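Local coordinates for protein alpha-1,2-mannosidase (Bacteroides thetaiotaomicron, PDB 2WW2) that probably hydrolyses alpha-1,2-linked mannosides with inversion at the anomeric carbon, as a calcium-dependent glycoside hydrolase of family GH92, at residues A234-S239 and A244-R249; G78-M83 and F184-S189; R249-A252 and L258-G261; R299-F304 and V311-Y316; A31-V34 and N39-S42. All blocks are in the same frame, centred on the assembly; numbering follows the deposited sequence.

Interaction 1: A234-S239 and A244-R249; sequences ASSFIS and AINFNR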
# COMPACT_ATOMS: atom_id res chain seq x y z
N ALA A 234 19.07 48.69 1.13
CA ALA A 234 17.69 48.70 1.59
C ALA A 234 16.80 48.94 0.39
O ALA A 234 17.27 49.36 -0.67
CB ALA A 234 17.46 49.79 2.65
N SER A 235 15.52 48.64 0.54
CA SER A 235 14.57 48.82 -0.55
C SER A 235 13.26 49.37 -0.02
O SER A 235 13.01 49.39 1.20
CB SER A 235 14.34 47.51 -1.31
OG SER A 235 13.50 46.63 -0.56
N SER A 236 12.41 49.79 -0.94
CA SER A 236 11.09 50.32 -0.60
C SER A 236 10.12 49.94 -1.70
O SER A 236 10.51 49.83 -2.87
CB SER A 236 11.15 51.86 -0.47
OG SER A 236 9.85 52.39 -0.24
N PHE A 237 8.84 49.78 -1.36
CA PHE A 237 7.81 49.61 -2.38
C PHE A 237 7.14 50.94 -2.73
O PHE A 237 6.32 51.00 -3.63
CB PHE A 237 6.75 48.59 -1.91
CG PHE A 237 7.25 47.18 -1.91
CD1 PHE A 237 7.34 46.45 -3.09
CD2 PHE A 237 7.68 46.59 -0.72
CE1 PHE A 237 7.83 45.14 -3.11
CE2 PHE A 237 8.18 45.30 -0.73
CZ PHE A 237 8.25 44.57 -1.93
N ILE A 238 7.52 52.00 -2.03
CA ILE A 238 6.88 53.31 -2.22
C ILE A 238 7.59 54.16 -3.26
O ILE A 238 6.95 54.64 -4.20
CB ILE A 238 6.73 54.06 -0.87
CG1 ILE A 238 5.69 53.34 -0.01
CG2 ILE A 238 6.32 55.56 -1.08
CD1 ILE A 238 5.72 53.73 1.47
N SER A 239 8.90 54.34 -3.11
CA SER A 239 9.67 55.21 -4.01
C SER A 239 11.17 55.11 -3.73
O SER A 239 11.57 54.64 -2.67
CB SER A 239 9.24 56.65 -3.76
OG SER A 239 9.80 57.08 -2.51
N ALA A 244 15.70 55.39 0.37
CA ALA A 244 16.84 56.07 0.98
C ALA A 244 16.57 56.36 2.46
O ALA A 244 17.47 56.27 3.29
CB ALA A 244 17.18 57.35 0.22
N ILE A 245 15.33 56.70 2.79
CA ILE A 245 14.95 56.86 4.20
C ILE A 245 15.15 55.54 4.97
O ILE A 245 15.73 55.53 6.07
CB ILE A 245 13.47 57.33 4.30
CG1 ILE A 245 13.34 58.76 3.78
CG2 ILE A 245 12.96 57.22 5.74
CD1 ILE A 245 11.90 59.19 3.48
N ASN A 246 14.66 54.44 4.40
CA ASN A 246 14.84 53.11 4.99
C ASN A 246 16.32 52.81 5.19
O ASN A 246 16.71 52.34 6.25
CB ASN A 246 14.21 52.01 4.13
CG ASN A 246 12.69 52.14 4.04
OD1 ASN A 246 12.09 52.88 4.81
ND2 ASN A 246 12.08 51.41 3.11
N PHE A 247 17.12 53.07 4.15
CA PHE A 247 18.57 52.86 4.21
C PHE A 247 19.19 53.66 5.36
O PHE A 247 19.97 53.13 6.16
CB PHE A 247 19.21 53.29 2.88
CG PHE A 247 20.73 53.15 2.83
CD1 PHE A 247 21.33 52.03 2.23
CD2 PHE A 247 21.55 54.14 3.36
CE1 PHE A 247 22.71 51.91 2.16
CE2 PHE A 247 22.93 54.02 3.30
CZ PHE A 247 23.52 52.91 2.70
N ASN A 248 18.84 54.94 5.43
CA ASN A 248 19.44 55.82 6.43
C ASN A 248 19.03 55.48 7.85
O ASN A 248 19.83 55.59 8.79
CB ASN A 248 19.16 57.28 6.09
CG ASN A 248 20.03 57.77 4.95
OD1 ASN A 248 21.23 57.48 4.91
ND2 ASN A 248 19.43 58.50 4.01
N ARG A 249 17.79 55.03 8.00
CA ARG A 249 17.34 54.67 9.32
C ARG A 249 17.91 53.33 9.78
O ARG A 249 18.24 53.18 10.96
CB ARG A 249 15.81 54.61 9.39
CG ARG A 249 15.31 54.53 10.82
CD ARG A 249 13.80 54.55 10.90
NE ARG A 249 13.19 55.79 10.43
CZ ARG A 249 12.42 55.89 9.34
NH1 ARG A 249 12.20 54.82 8.57
NH2 ARG A 249 11.88 57.06 9.02
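Asn246 and Phe247, on helix 240-250, rest against Ala234, Ser235 and Ser236 at the end of strand 229-236. After a short turn the helix folds back beside the strand that leads into it, at 145°, where the N-terminal and catalytic parts of this GH92 enzyme meet. Asn246 comes first along the helix. Its CG lies anti to the carbonyl carbon (chi1 -65°), which carries the amide to the strand, and ND2 donates to Ser235 O at 2.9 Å. That oxygen lies almost in the amide plane of Asn246, but the donor stands tilted by 33° from the plane of the strand carbonyl. ND2 also bonds Glu303, while OD1 is held by Gln242, so both polar ends of the amide are used and its flip is fixed. A leucine in its place would probably rob Ser235 O of this donor and leave the buried carboxylate of Glu303 with one partner fewer. Phe247 follows, its CB 3.9 Å from Ala234 CB. Alanine suits the spot because its methyl comes within 3.6 Å of Phe247 CA, almost on the helix backbone. The ring leads on to Met185 and Glu187, with Ala234 N at its edge. Beyond the strand, Ser236 OG bonds the carboxylate of Glu303 and also closes an ST turn, accepting from Ile238 N at 3.0 Å.

Interaction 2: G78-M83 and F184-S189; sequences GTFSIM and FMMEFS
Phe80 meets Phe184 along most of its side chain. Its CB already lies 4.2 Å from Phe184 CE2, at the rim of the partner ring, and CG lies over Phe184 CD2 and CE2. Further out, Phe80 CD2 is 3.7 Å from Phe184 CD2, Phe80 CE2 drops to 3.4 Å from Phe184 CB, and the tip, Phe80 CZ, ends 3.8 Å from Phe184 CB, so the far part of the ring rides over the root of its partner. The result is an offset face-to-face stack, with centroids 4.2 Å apart and planes inclined by 20°. Both residues place CG between the backbone N and the carbonyl carbon (chi1 71° for Phe80), a cramped setting that stands each ring up between the strands. Strands 80-83 and 184-188 belong to the two facing layers of the N-terminal beta-sandwich, running nearly parallel with axes 10.1 Å apart, and flat aromatic rings can fill such a gap without any polar partner. At CE1 the same Phe80 ring meets Met186 CE at 3.8 Å, obliquely, the two side chains sliding past each other in opposite directions. Met186 bends at its last torsion, which brings that flexible methyl also to Ile82, tip to tip, with Ile82 CD1 4.0 Å from Met186 CE.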
# COMPACT_ATOMS: atom_id res chain seq x y z
N GLY A 78 9.30 41.58 -6.35
CA GLY A 78 10.13 42.66 -5.79
C GLY A 78 11.48 42.13 -5.37
O GLY A 78 11.94 42.45 -4.29
N THR A 79 12.10 41.33 -6.22
CA THR A 79 13.33 40.61 -5.85
C THR A 79 14.53 41.03 -6.71
O THR A 79 14.38 41.29 -7.92
CB THR A 79 13.12 39.04 -5.90
OG1 THR A 79 14.29 38.36 -5.43
CG2 THR A 79 12.77 38.54 -7.30
N PHE A 80 15.70 41.14 -6.07
CA PHE A 80 16.95 41.37 -6.78
C PHE A 80 18.02 40.59 -6.04
O PHE A 80 17.74 40.03 -4.96
CB PHE A 80 17.28 42.88 -6.88
CG PHE A 80 17.69 43.53 -5.59
CD1 PHE A 80 19.03 43.64 -5.25
CD2 PHE A 80 16.74 44.09 -4.73
CE1 PHE A 80 19.43 44.25 -4.06
CE2 PHE A 80 17.15 44.71 -3.53
CZ PHE A 80 18.48 44.78 -3.20
N SER A 81 19.22 40.46 -6.60
CA SER A 81 20.26 39.71 -5.88
C SER A 81 21.59 40.42 -5.94
O SER A 81 21.82 41.27 -6.80
CB SER A 81 20.43 38.27 -6.40
OG SER A 81 21.00 38.27 -7.70
N ILE A 82 22.47 40.04 -5.03
CA ILE A 82 23.81 40.57 -4.97
C ILE A 82 24.72 39.34 -4.91
O ILE A 82 24.42 38.40 -4.19
CB ILE A 82 23.99 41.40 -3.68
CG1 ILE A 82 23.23 42.73 -3.77
CG2 ILE A 82 25.46 41.65 -3.40
CD1 ILE A 82 23.08 43.43 -2.42
N MET A 83 25.81 39.33 -5.69
CA MET A 83 26.69 38.17 -5.73
C MET A 83 28.14 38.61 -5.82
O MET A 83 28.60 39.12 -6.83
CB MET A 83 26.34 37.26 -6.93
CG MET A 83 27.17 35.99 -6.96
SD MET A 83 26.97 35.00 -5.44
CE MET A 83 27.89 33.55 -5.91
N PHE A 184 15.43 49.88 -5.00
CA PHE A 184 16.50 49.48 -4.10
C PHE A 184 17.72 50.41 -4.20
O PHE A 184 17.89 51.13 -5.19
CB PHE A 184 16.89 48.02 -4.31
CG PHE A 184 17.43 47.71 -5.70
CD1 PHE A 184 18.77 47.94 -6.00
CD2 PHE A 184 16.60 47.18 -6.67
CE1 PHE A 184 19.27 47.65 -7.28
CE2 PHE A 184 17.08 46.89 -7.96
CZ PHE A 184 18.42 47.12 -8.27
N MET A 185 18.55 50.40 -3.16
CA MET A 185 19.81 51.13 -3.21
C MET A 185 20.82 50.42 -2.35
O MET A 185 20.47 49.73 -1.38
CB MET A 185 19.67 52.60 -2.76
CG MET A 185 19.44 52.83 -1.28
SD MET A 185 19.79 54.54 -0.74
CE MET A 185 21.57 54.60 -0.68
N MET A 186 22.08 50.59 -2.72
CA MET A 186 23.15 49.98 -1.96
C MET A 186 24.41 50.82 -2.01
O MET A 186 24.61 51.63 -2.92
CB MET A 186 23.42 48.56 -2.46
CG MET A 186 23.98 48.50 -3.85
SD MET A 186 24.09 46.79 -4.42
CE MET A 186 22.39 46.53 -4.89
N GLU A 187 25.25 50.64 -1.01
CA GLU A 187 26.45 51.43 -0.91
C GLU A 187 27.59 50.47 -0.63
O GLU A 187 27.39 49.49 0.08
CB GLU A 187 26.29 52.41 0.24
CG GLU A 187 27.52 53.29 0.47
CD GLU A 187 27.43 54.07 1.76
OE1 GLU A 187 27.19 53.46 2.82
OE2 GLU A 187 27.58 55.30 1.71
N PHE A 188 28.77 50.74 -1.21
CA PHE A 188 29.95 49.90 -1.02
C PHE A 188 30.98 50.70 -0.23
O PHE A 188 31.13 51.92 -0.41
CB PHE A 188 30.51 49.45 -2.38
CG PHE A 188 29.54 48.62 -3.19
CD1 PHE A 188 29.58 47.24 -3.15
CD2 PHE A 188 28.55 49.22 -3.95
CE1 PHE A 188 28.66 46.46 -3.87
CE2 PHE A 188 27.63 48.46 -4.68
CZ PHE A 188 27.70 47.08 -4.65
N SER A 189 31.72 50.01 0.63
CA SER A 189 32.65 50.68 1.51
C SER A 189 33.94 51.12 0.80
O SER A 189 34.63 52.02 1.27
CB SER A 189 33.00 49.77 2.69
OG SER A 189 33.58 48.55 2.22

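Interaction 3: R249-A252 and L258-G261; sequences REVA and LISG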
# COMPACT_ATOMS: atom_id res chain seq x y z
N ARG A 249 17.79 55.03 8.00
CA ARG A 249 17.34 54.67 9.32
C ARG A 249 17.91 53.33 9.78
O ARG A 249 18.24 53.18 10.96
CB ARG A 249 15.81 54.61 9.39
CG ARG A 249 15.31 54.53 10.82
CD ARG A 249 13.80 54.55 10.90
NE ARG A 249 13.19 55.79 10.43
CZ ARG A 249 12.42 55.89 9.34
NH1 ARG A 249 12.20 54.82 8.57
NH2 ARG A 249 11.88 57.06 9.02
N GLU A 250 18.04 52.37 8.87
CA GLU A 250 18.27 50.99 9.29
C GLU A 250 19.70 50.48 9.09
O GLU A 250 20.15 49.63 9.87
CB GLU A 250 17.28 50.02 8.61
CG GLU A 250 15.80 50.31 8.92
CD GLU A 250 14.82 49.31 8.29
OE1 GLU A 250 15.24 48.17 7.99
OE2 GLU A 250 13.63 49.68 8.09
N VAL A 251 20.39 50.93 8.05
CA VAL A 251 21.70 50.30 7.76
C VAL A 251 22.87 51.27 7.54
O VAL A 251 24.03 50.84 7.52
CB VAL A 251 21.62 49.32 6.54
CG1 VAL A 251 20.78 48.07 6.89
CG2 VAL A 251 21.07 50.04 5.30
N ALA A 252 22.58 52.55 7.36
CA ALA A 252 23.64 53.52 7.09
C ALA A 252 24.74 53.41 8.14
O ALA A 252 24.44 53.30 9.32
CB ALA A 252 23.08 54.97 7.04
N LEU A 258 27.24 44.73 13.43
CA LEU A 258 26.21 45.55 14.08
C LEU A 258 24.81 45.03 13.77
O LEU A 258 23.99 44.83 14.67
CB LEU A 258 26.32 47.03 13.67
CG LEU A 258 25.36 47.98 14.42
CD1 LEU A 258 25.75 48.09 15.89
CD2 LEU A 258 25.32 49.39 13.79
N ILE A 259 24.53 44.79 12.48
CA ILE A 259 23.20 44.32 12.05
C ILE A 259 22.91 42.92 12.61
O ILE A 259 21.80 42.61 13.07
CB ILE A 259 23.08 44.31 10.50
CG1 ILE A 259 23.43 45.70 9.92
CG2 ILE A 259 21.67 43.82 10.05
CD1 ILE A 259 22.71 46.90 10.60
N SER A 260 23.93 42.07 12.56
CA SER A 260 23.83 40.74 13.14
C SER A 260 23.45 40.78 14.64
O SER A 260 22.51 40.09 15.05
CB SER A 260 25.17 40.01 12.95
OG SER A 260 25.13 38.71 13.53
N GLY A 261 24.19 41.54 15.44
CA GLY A 261 23.87 41.69 16.88
C GLY A 261 22.45 42.21 17.10
O GLY A 261 21.73 41.73 17.99
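Ile259, in the first turns of helix 256-271, reaches across to Glu250 and Val251, where helix 240-250 ends and the chain leaves helical angles. The two helices follow each other along the chain with a short connection between them, and the contact closes the corner so formed. Its apolar part is small and made by one methyl: Ile259 CD1 lies 4.3 Å from Val251 CG1, a loose touch of two methyl groups. With CG1 of Ile259 anti to the carbonyl carbon (chi1 -54°) the arm is directed to the corner, and the bend at chi2 (-49°) sets CD1. Isoleucine suits the place because its CG1-CD1 arm is long enough to reach Val251 and Glu250 O, while the compact valine sits close to the backbone. Both side chains also rest on Thr127 and Val132. A second kind of contact sets a methyl beside a backbone polar atom: Ile259 CD1 approaches Glu250 O at 3.8 Å, a van der Waals distance. Charged groups act away from the interface. The carboxylate of Glu250 turns to Arg129, in a salt bridge, and to Thr127, so it ties the end of the helix to the beta domain while its backbone faces the isoleucine. Since what joins the two segments is dispersion alone, the contact has little directionality and would probably tolerate small shifts of one helix end against the other.

Interaction 4: R299-F304 and V311-Y316; sequences REFYEF and VYYSPY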
# COMPACT_ATOMS: atom_id res chain seq x y z
N ARG A 299 4.33 39.04 6.29
CA ARG A 299 5.30 40.12 6.46
C ARG A 299 4.62 41.47 6.60
O ARG A 299 3.54 41.73 6.01
CB ARG A 299 6.30 40.17 5.29
CG ARG A 299 5.68 40.71 3.98
CD ARG A 299 6.74 40.74 2.85
NE ARG A 299 7.12 39.37 2.50
CZ ARG A 299 8.18 38.73 2.98
NH1 ARG A 299 9.03 39.33 3.82
NH2 ARG A 299 8.41 37.48 2.61
N GLU A 300 5.23 42.34 7.40
CA GLU A 300 4.87 43.76 7.43
C GLU A 300 5.12 44.30 6.02
O GLU A 300 6.13 43.97 5.40
CB GLU A 300 5.75 44.52 8.44
CG GLU A 300 5.61 43.98 9.87
CD GLU A 300 6.72 44.40 10.82
OE1 GLU A 300 7.67 45.10 10.39
OE2 GLU A 300 6.65 44.00 12.00
N PHE A 301 4.19 45.10 5.50
CA PHE A 301 4.34 45.68 4.17
C PHE A 301 4.29 47.22 4.25
O PHE A 301 4.08 47.92 3.25
CB PHE A 301 3.24 45.14 3.25
CG PHE A 301 3.61 45.14 1.80
CD1 PHE A 301 4.56 44.25 1.32
CD2 PHE A 301 2.99 46.01 0.91
CE1 PHE A 301 4.90 44.24 -0.04
CE2 PHE A 301 3.32 45.99 -0.45
CZ PHE A 301 4.30 45.10 -0.92
N TYR A 302 4.47 47.73 5.47
CA TYR A 302 4.49 49.16 5.69
C TYR A 302 5.91 49.63 6.01
O TYR A 302 6.82 48.82 6.30
CB TYR A 302 3.53 49.56 6.83
CG TYR A 302 3.76 48.84 8.14
CD1 TYR A 302 4.58 49.38 9.13
CD2 TYR A 302 3.15 47.62 8.40
CE1 TYR A 302 4.80 48.71 10.33
CE2 TYR A 302 3.35 46.95 9.60
CZ TYR A 302 4.17 47.50 10.55
OH TYR A 302 4.35 46.83 11.73
N GLU A 303 6.06 50.95 5.98
CA GLU A 303 7.34 51.60 6.08
C GLU A 303 7.13 52.86 6.92
O GLU A 303 5.99 53.27 7.14
CB GLU A 303 7.86 51.93 4.66
CG GLU A 303 7.71 50.73 3.70
CD GLU A 303 8.35 50.93 2.33
OE1 GLU A 303 9.43 51.55 2.25
OE2 GLU A 303 7.79 50.43 1.34
N PHE A 304 8.20 53.46 7.40
CA PHE A 304 8.05 54.67 8.18
C PHE A 304 8.61 55.85 7.42
O PHE A 304 9.79 55.88 7.09
CB PHE A 304 8.72 54.52 9.54
CG PHE A 304 8.07 53.48 10.41
CD1 PHE A 304 6.92 53.79 11.12
CD2 PHE A 304 8.60 52.21 10.51
CE1 PHE A 304 6.31 52.84 11.92
CE2 PHE A 304 8.00 51.24 11.30
CZ PHE A 304 6.83 51.57 12.00
N VAL A 311 3.46 54.13 6.68
CA VAL A 311 2.78 54.27 5.41
C VAL A 311 3.03 52.99 4.61
O VAL A 311 3.96 52.23 4.92
CB VAL A 311 3.29 55.49 4.59
CG1 VAL A 311 2.84 56.79 5.23
CG2 VAL A 311 4.83 55.47 4.48
N TYR A 312 2.20 52.74 3.61
CA TYR A 312 2.44 51.59 2.75
C TYR A 312 1.98 51.84 1.34
O TYR A 312 1.01 52.57 1.09
CB TYR A 312 1.77 50.32 3.32
CG TYR A 312 0.25 50.40 3.44
CD1 TYR A 312 -0.56 49.97 2.39
CD2 TYR A 312 -0.36 50.90 4.59
CE1 TYR A 312 -1.96 50.05 2.49
CE2 TYR A 312 -1.76 50.99 4.69
CZ TYR A 312 -2.55 50.56 3.63
OH TYR A 312 -3.93 50.63 3.70
N TYR A 313 2.72 51.24 0.41
CA TYR A 313 2.26 51.05 -0.95
C TYR A 313 1.20 49.96 -0.91
O TYR A 313 1.45 48.86 -0.42
CB TYR A 313 3.42 50.56 -1.82
CG TYR A 313 2.99 50.10 -3.22
CD1 TYR A 313 2.70 51.02 -4.21
CD2 TYR A 313 2.92 48.74 -3.54
CE1 TYR A 313 2.34 50.62 -5.50
CE2 TYR A 313 2.55 48.32 -4.82
CZ TYR A 313 2.25 49.26 -5.80
OH TYR A 313 1.90 48.85 -7.07
N SER A 314 -0.00 50.24 -1.41
CA SER A 314 -1.03 49.22 -1.42
C SER A 314 -0.86 48.27 -2.60
O SER A 314 -0.90 48.71 -3.75
CB SER A 314 -2.42 49.85 -1.51
OG SER A 314 -3.38 48.83 -1.68
N PRO A 315 -0.71 46.95 -2.32
CA PRO A 315 -0.64 46.05 -3.46
C PRO A 315 -2.03 45.74 -3.98
O PRO A 315 -2.16 44.91 -4.87
CB PRO A 315 0.02 44.78 -2.88
CG PRO A 315 -0.43 44.76 -1.44
CD PRO A 315 -0.58 46.24 -1.03
N TYR A 316 -3.06 46.40 -3.42
CA TYR A 316 -4.43 46.25 -3.89
C TYR A 316 -4.89 47.37 -4.82
O TYR A 316 -5.61 47.12 -5.79
CB TYR A 316 -5.43 46.06 -2.73
CG TYR A 316 -5.10 44.80 -1.93
CD1 TYR A 316 -5.52 43.55 -2.37
CD2 TYR A 316 -4.31 44.87 -0.78
CE1 TYR A 316 -5.19 42.41 -1.67
CE2 TYR A 316 -3.99 43.73 -0.08
CZ TYR A 316 -4.43 42.51 -0.53
OH TYR A 316 -4.11 41.36 0.14
O HOH W 1 5.05 49.73 1.40
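Phe301 has CG roughly anti to its own N (chi1 -154°), which carries the ring across to Tyr313 and Pro315. The backbones come close enough at the next pair that Tyr302 CB and Tyr312 CB lie 4.0 Å apart, and both residues hold CG between the backbone N and the carbonyl carbon (chi1 55° and 62°), turning their rings away from the contact. The edge of the Phe301 ring presents CE2 to Tyr313 O, 3.4 Å away and close to the ring plane, while Pro315 CD lies obliquely 4.0 Å from Phe301 CE2. A flat ring fits here because its polarised C-H edge can face a carbonyl and its bulk can rest on a proline. Replacing this phenylalanine with an alanine is likely to open a gap beside Pro315 and leave Phe237 without its stacking partner. The backbones form a beta hairpin with Glu303 and Val311 as an antiparallel hydrogen-bonded pair: Glu303 N to Val311 O and Val311 N to Glu303 O are both 2.7 Å. Where the strands part, a water takes over, donating to Phe301 O and Glu303 OE2, each at 2.8 Å, and accepting from Tyr313 N at 2.9 Å; Glu303 OE1 bonds Ser236 and Asn246. The hairpin lies between strands 320-322 and 326-330, and helix 347-364 packs on Tyr302 and Tyr312, the latter bonded through OH to Glu363.

Interaction 5: A31-V34 and N39-S42; sequences AVAV and NFWS
Val32 and Trp41 form a single antiparallel bridge, a hydrogen-bonded pair that clasps the irregular segment 31-34 to strand 40-44 in a hairpin-like return of the N-terminal beta domain. This is the firm half of the contact. Val32 N donates to Trp41 O at 2.8 Å with an almost straight N-H (170°), and Trp41 N answers to Val32 O at 3.0 Å. Both donors lie in the carbonyl planes. Beside the bridge Val32 CB and Trp41 CB stand 4.2 Å apart, after which the indole leads away to Leu124 and Ala126. Packing is closest at the next pair, where Ala33 CB comes to 3.4 Å from Phe40 CD1, approaching the ring obliquely. Phe40 has CG anti to its carbonyl carbon (chi1 -65°), and this lays the ring alongside the alanines. The small methyl of alanine suits this close approach. The ring also makes a cation-pi contact with Arg299 and meets Phe297 edge-to-face, so a large aromatic group suits the place.

The fit slackens toward both ends. Ala31 CB only grazes the ring, 4.3 Å from Phe40 CD2, and a bound glycerol lies near its methyl. At the other end the two segments have spread too far for direct pairing, and a water fills in: it accepts from Val34 N at 3.1 Å and donates to Asn39 O at 2.8 Å.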
# COMPACT_ATOMS: atom_id res chain seq x y z
N ALA A 31 15.83 31.64 5.53
CA ALA A 31 15.56 33.07 5.55
C ALA A 31 16.37 33.83 6.61
O ALA A 31 16.33 33.52 7.81
CB ALA A 31 14.08 33.31 5.75
N VAL A 32 17.09 34.85 6.15
CA VAL A 32 17.76 35.80 7.03
C VAL A 32 16.81 37.00 7.17
O VAL A 32 16.42 37.64 6.17
CB VAL A 32 19.09 36.24 6.43
CG1 VAL A 32 19.77 37.31 7.33
CG2 VAL A 32 20.00 35.03 6.26
N ALA A 33 16.40 37.31 8.39
CA ALA A 33 15.33 38.28 8.56
C ALA A 33 15.26 38.76 10.01
O ALA A 33 16.00 38.28 10.85
CB ALA A 33 13.97 37.64 8.18
N VAL A 34 14.36 39.70 10.27
CA VAL A 34 13.85 39.89 11.63
C VAL A 34 12.38 39.51 11.55
O VAL A 34 11.82 39.42 10.46
CB VAL A 34 14.05 41.34 12.17
CG1 VAL A 34 15.53 41.65 12.36
CG2 VAL A 34 13.40 42.39 11.23
N ASN A 39 11.43 42.78 4.08
CA ASN A 39 12.30 42.14 3.10
C ASN A 39 13.05 41.00 3.79
O ASN A 39 13.57 41.20 4.90
CB ASN A 39 13.32 43.14 2.51
CG ASN A 39 12.67 44.33 1.80
OD1 ASN A 39 13.10 45.50 1.96
ND2 ASN A 39 11.66 44.04 1.00
N PHE A 40 13.09 39.84 3.16
CA PHE A 40 13.93 38.72 3.64
C PHE A 40 15.13 38.58 2.73
O PHE A 40 15.10 39.07 1.59
CB PHE A 40 13.22 37.37 3.61
CG PHE A 40 12.02 37.25 4.55
CD1 PHE A 40 11.81 38.18 5.57
CD2 PHE A 40 11.14 36.17 4.42
CE1 PHE A 40 10.71 38.06 6.44
CE2 PHE A 40 10.03 36.02 5.28
CZ PHE A 40 9.81 36.97 6.29
N TRP A 41 16.16 37.89 3.21
CA TRP A 41 17.35 37.64 2.40
C TRP A 41 17.65 36.14 2.42
O TRP A 41 17.39 35.46 3.43
CB TRP A 41 18.56 38.47 2.91
CG TRP A 41 18.38 39.93 2.50
CD1 TRP A 41 17.59 40.87 3.12
CD2 TRP A 41 18.91 40.55 1.33
NE1 TRP A 41 17.63 42.06 2.40
CE2 TRP A 41 18.42 41.88 1.29
CE3 TRP A 41 19.75 40.11 0.30
CZ2 TRP A 41 18.78 42.78 0.29
CZ3 TRP A 41 20.10 41.01 -0.71
CH2 TRP A 41 19.61 42.32 -0.70
N SER A 42 18.15 35.61 1.31
CA SER A 42 18.50 34.17 1.25
C SER A 42 19.57 33.90 0.20
O SER A 42 19.58 34.53 -0.85
CB SER A 42 17.23 33.38 0.85
OG SER A 42 17.48 31.98 0.67
O HOH W 2 13.72 41.18 7.67

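Interaction 1 links the other four. Its strand is bonded to the strand of interaction 2 (Ala234 O to Met185 N, 3.0 Å), and its helix runs on into interaction 3, with Arg249 common to both. Glu303 OE1 of interaction 4 bonds Ser236 OG at 2.7 Å and Asn246 ND2 at 2.8 Å, tying the hairpin 299-304/311-316 to interaction 1. Ser235 OG bonds Asn39 OD1 of interaction 5 at 2.8 Å. Arg249 NH1 reaches Phe304 O at 3.0 Å, joining interactions 3 and 4. In the N-terminal domain, Trp41 of interaction 5 packs on interaction 2, Trp41 CH2 lying 3.7 Å from Phe80 CZ. Interaction 5 is nearest the chain's centre, its Val32 side chain about 13 Å from a bound sodium ion.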